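Local atomic coordinates of DNA polymerase III subunit beta (Helicobacter pylori 26695, PDB entry 4S3I), a protein that forms a sliding clamp that tethers DNA polymerases and other proteins to DNA and confers processivity on them. Residues A[83-88]-A[100-105]. Residues are numbered along the deposited sequence; the frame is centred on the assembly and turned at random. Where two conformers were deposited one is given.
Sequences CLKDSN and IKQNKS
Gln102 reaches from the end of strand 97-102 into the loop 83-88 and binds the loop backbone through its side-chain amide. The site lies in the N-terminal domain of the sliding clamp. The loop joins helix 74-82 to strand 89-94, and a type II' beta turn from Gln102 to Ser105 links strand 97-102 to strand 105-110.

Three hydrogen bonds use both ends of the amide. Gln102 OE1 accepts from Lys85 N at 2.7 Å, in the plane of its own carbonyl and on a lone pair, with an N-H...O angle of 156°. Gln102 NE2 donates to Lys85 O at 2.8 Å and to Ser87 O at 2.9 Å. The bond to Ser87 O is more bent, at 139°. NE2 sits above the plane of each of these carbonyls. CG of Gln102 is anti to the backbone N (chi1 -179°), and the chain runs on extended, which carries the amide to the loop. Together the bonds fix the rotation of the amide.

Leu84 lies on one side of the amide, alongside Gln102 and running the opposite way. Leu84 CD2 meets Ser105 CB at 4.0 Å, and Leu84 CD1 is 4.4 Å from Ile100 CG2.

In the second subunit, Leu272 packs on Leu84 and Ser105, Glu268 forms a salt bridge with Lys85 NZ, and Thr304 hydrogen-bonds Ser105 OG. The contact is thus part of the interface between the two subunits of the ring.

Ser87 OG lies over the other face of the amide, 3.2 Å from Gln102 NE2, but the angle is too poor for a hydrogen bond.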
ATOM      1  N   CYS A  83     -15.617   7.811 -11.347  1.00 31.24           N
ATOM      2  CA  CYS A  83     -15.246   9.203 -11.615  1.00 37.62           C
ATOM      3  C   CYS A  83     -16.453  10.123 -11.800  1.00 39.91           C
ATOM      4  O   CYS A  83     -16.290  11.318 -12.042  1.00 41.00           O
ATOM      5  CB  CYS A  83     -14.328   9.285 -12.845  1.00 36.18           C
ATOM      6  SG  CYS A  83     -12.642   8.767 -12.475  1.00 53.44           S
ATOM      7  N   LEU A  84     -17.655   9.569 -11.681  1.00 31.59           N
ATOM      8  CA  LEU A  84     -18.872  10.341 -11.940  1.00 32.52           C
ATOM      9  C   LEU A  84     -19.378  11.058 -10.689  1.00 35.55           C
ATOM     10  O   LEU A  84     -18.799  10.923  -9.608  1.00 32.18           O
ATOM     11  CB  LEU A  84     -19.960   9.446 -12.529  1.00 31.88           C
ATOM     12  CG  LEU A  84     -19.720   9.097 -13.995  1.00 31.88           C
ATOM     13  CD1 LEU A  84     -20.782   8.143 -14.522  1.00 31.74           C
ATOM     14  CD2 LEU A  84     -19.695  10.376 -14.822  1.00 32.49           C
ATOM     15  N   LYS A  85     -20.439  11.845 -10.839  1.00 39.02           N
ATOM     16  CA  LYS A  85     -21.007  12.547  -9.689  1.00 43.53           C
ATOM     17  C   LYS A  85     -21.905  11.591  -8.906  1.00 41.25           C
ATOM     18  O   LYS A  85     -22.208  10.495  -9.375  1.00 40.73           O
ATOM     19  CB  LYS A  85     -21.801  13.780 -10.145  1.00 44.28           C
ATOM     20  CG  LYS A  85     -20.962  14.851 -10.850  1.00 47.18           C
ATOM     21  CD  LYS A  85     -21.783  16.105 -11.164  1.00 51.33           C
ATOM     22  CE  LYS A  85     -20.961  17.138 -11.933  1.00 50.39           C
ATOM     23  NZ  LYS A  85     -19.688  17.465 -11.228  1.00 45.58           N
ATOM     24  N   ASP A  86     -22.322  12.005  -7.718  1.00 45.69           N
ATOM     25  CA  ASP A  86     -23.280  11.231  -6.943  1.00 56.76           C
ATOM     26  C   ASP A  86     -24.695  11.648  -7.331  1.00 59.72           C
ATOM     27  O   ASP A  86     -25.427  12.245  -6.539  1.00 68.11           O
ATOM     28  CB  ASP A  86     -23.042  11.407  -5.440  1.00 66.86           C
ATOM     29  CG  ASP A  86     -21.741  10.764  -4.976  1.00 76.94           C
ATOM     30  OD1 ASP A  86     -21.529   9.566  -5.265  1.00 76.92           O
ATOM     31  OD2 ASP A  86     -20.926  11.465  -4.331  1.00 80.96           O
ATOM     32  N   SER A  87     -25.045  11.354  -8.578  1.00 46.74           N
ATOM     33  CA  SER A  87     -26.396  11.521  -9.095  1.00 50.42           C
ATOM     34  C   SER A  87     -26.700  10.310  -9.982  1.00 46.82           C
ATOM     35  O   SER A  87     -25.785   9.574 -10.369  1.00 42.05           O
ATOM     36  CB  SER A  87     -26.529  12.829  -9.883  1.00 52.39           C
ATOM     37  OG  SER A  87     -25.767  12.803 -11.077  1.00 50.72           O
ATOM     38  N   ASN A  88     -27.971  10.087 -10.293  1.00 38.86           N
ATOM     39  CA  ASN A  88     -28.363   8.882 -11.010  1.00 37.93           C
ATOM     40  C   ASN A  88     -27.709   8.744 -12.389  1.00 38.79           C
ATOM     41  O   ASN A  88     -27.424   9.737 -13.058  1.00 33.87           O
ATOM     42  CB  ASN A  88     -29.889   8.807 -11.132  1.00 43.85           C
ATOM     43  CG  ASN A  88     -30.560   8.405  -9.829  1.00 42.79           C
ATOM     44  OD1 ASN A  88     -29.895   8.190  -8.812  1.00 39.28           O
ATOM     45  ND2 ASN A  88     -31.888   8.302  -9.856  1.00 46.86           N
ATOM     46  N   ILE A 100     -23.505   5.286 -21.459  1.00 32.74           N
ATOM     47  CA  ILE A 100     -23.621   5.669 -20.059  1.00 32.50           C
ATOM     48  C   ILE A 100     -23.768   7.186 -19.983  1.00 40.60           C
ATOM     49  O   ILE A 100     -22.919   7.910 -20.503  1.00 38.91           O
ATOM     50  CB  ILE A 100     -22.372   5.267 -19.274  1.00 32.04           C
ATOM     51  CG1 ILE A 100     -22.160   3.748 -19.321  1.00 33.79           C
ATOM     52  CG2 ILE A 100     -22.436   5.780 -17.827  1.00 31.85           C
ATOM     53  CD1 ILE A 100     -20.738   3.338 -18.887  1.00 34.57           C
ATOM     54  N   LYS A 101     -24.826   7.676 -19.339  1.00 33.24           N
ATOM     55  CA  LYS A 101     -25.045   9.124 -19.287  1.00 36.57           C
ATOM     56  C   LYS A 101     -25.298   9.601 -17.875  1.00 37.09           C
ATOM     57  O   LYS A 101     -25.998   8.947 -17.096  1.00 33.41           O
ATOM     58  CB  LYS A 101     -26.216   9.549 -20.180  1.00 36.01           C
ATOM     59  CG  LYS A 101     -26.433   8.693 -21.396  1.00 55.19           C
ATOM     60  CD  LYS A 101     -25.823   9.316 -22.632  1.00 69.75           C
ATOM     61  CE  LYS A 101     -26.519  10.617 -22.995  1.00 79.96           C
ATOM     62  NZ  LYS A 101     -26.049  11.145 -24.312  1.00 83.06           N
ATOM     63  N   GLN A 102     -24.705  10.737 -17.541  1.00 33.80           N
ATOM     64  CA  GLN A 102     -25.013  11.415 -16.299  1.00 34.02           C
ATOM     65  C   GLN A 102     -24.909  12.897 -16.601  1.00 39.28           C
ATOM     66  O   GLN A 102     -23.804  13.434 -16.681  1.00 34.71           O
ATOM     67  CB  GLN A 102     -24.025  11.044 -15.189  1.00 33.53           C
ATOM     68  CG  GLN A 102     -24.338  11.716 -13.863  1.00 33.91           C
ATOM     69  CD  GLN A 102     -23.250  11.527 -12.834  1.00 36.82           C
ATOM     70  OE1 GLN A 102     -22.176  12.129 -12.930  1.00 42.20           O
ATOM     71  NE2 GLN A 102     -23.516  10.689 -11.833  1.00 37.09           N
ATOM     72  N   ASN A 103     -26.060  13.532 -16.813  1.00 38.31           N
ATOM     73  CA  ASN A 103     -26.134  14.963 -17.102  0.63 37.51           C
ATOM     74  C   ASN A 103     -25.256  15.360 -18.280  1.00 36.13           C
ATOM     75  O   ASN A 103     -25.544  14.987 -19.418  1.00 36.10           O
ATOM     76  CB  ASN A 103     -25.791  15.805 -15.872  0.63 40.52           C
ATOM     77  CG  ASN A 103     -26.113  17.280 -16.070  0.63 42.96           C
ATOM     78  OD1 ASN A 103     -26.798  17.658 -17.027  0.63 44.40           O
ATOM     79  ND2 ASN A 103     -25.625  18.116 -15.166  0.63 40.16           N
ATOM     80  N   LYS A 104     -24.181  16.101 -18.011  1.00 36.28           N
ATOM     81  CA  LYS A 104     -23.300  16.571 -19.086  1.00 47.58           C
ATOM     82  C   LYS A 104     -22.308  15.505 -19.574  1.00 43.07           C
ATOM     83  O   LYS A 104     -21.684  15.665 -20.616  1.00 40.20           O
ATOM     84  CB  LYS A 104     -22.538  17.824 -18.645  1.00 43.31           C
ATOM     85  CG  LYS A 104     -23.420  18.956 -18.144  1.00 51.86           C
ATOM     86  CD  LYS A 104     -23.459  20.127 -19.118  1.00 57.59           C
ATOM     87  CE  LYS A 104     -23.202  21.454 -18.401  1.00 60.44           C
ATOM     88  NZ  LYS A 104     -24.258  21.823 -17.414  1.00 57.80           N
ATOM     89  N   SER A 105     -22.169  14.422 -18.816  1.00 35.15           N
ATOM     90  CA  SER A 105     -21.195  13.388 -19.140  1.00 34.59           C
ATOM     91  C   SER A 105     -21.839  12.238 -19.891  1.00 42.65           C
ATOM     92  O   SER A 105     -22.961  11.825 -19.576  1.00 43.05           O
ATOM     93  CB  SER A 105     -20.532  12.861 -17.871  1.00 34.09           C
ATOM     94  OG  SER A 105     -19.965  13.920 -17.141  1.00 36.78           O
TER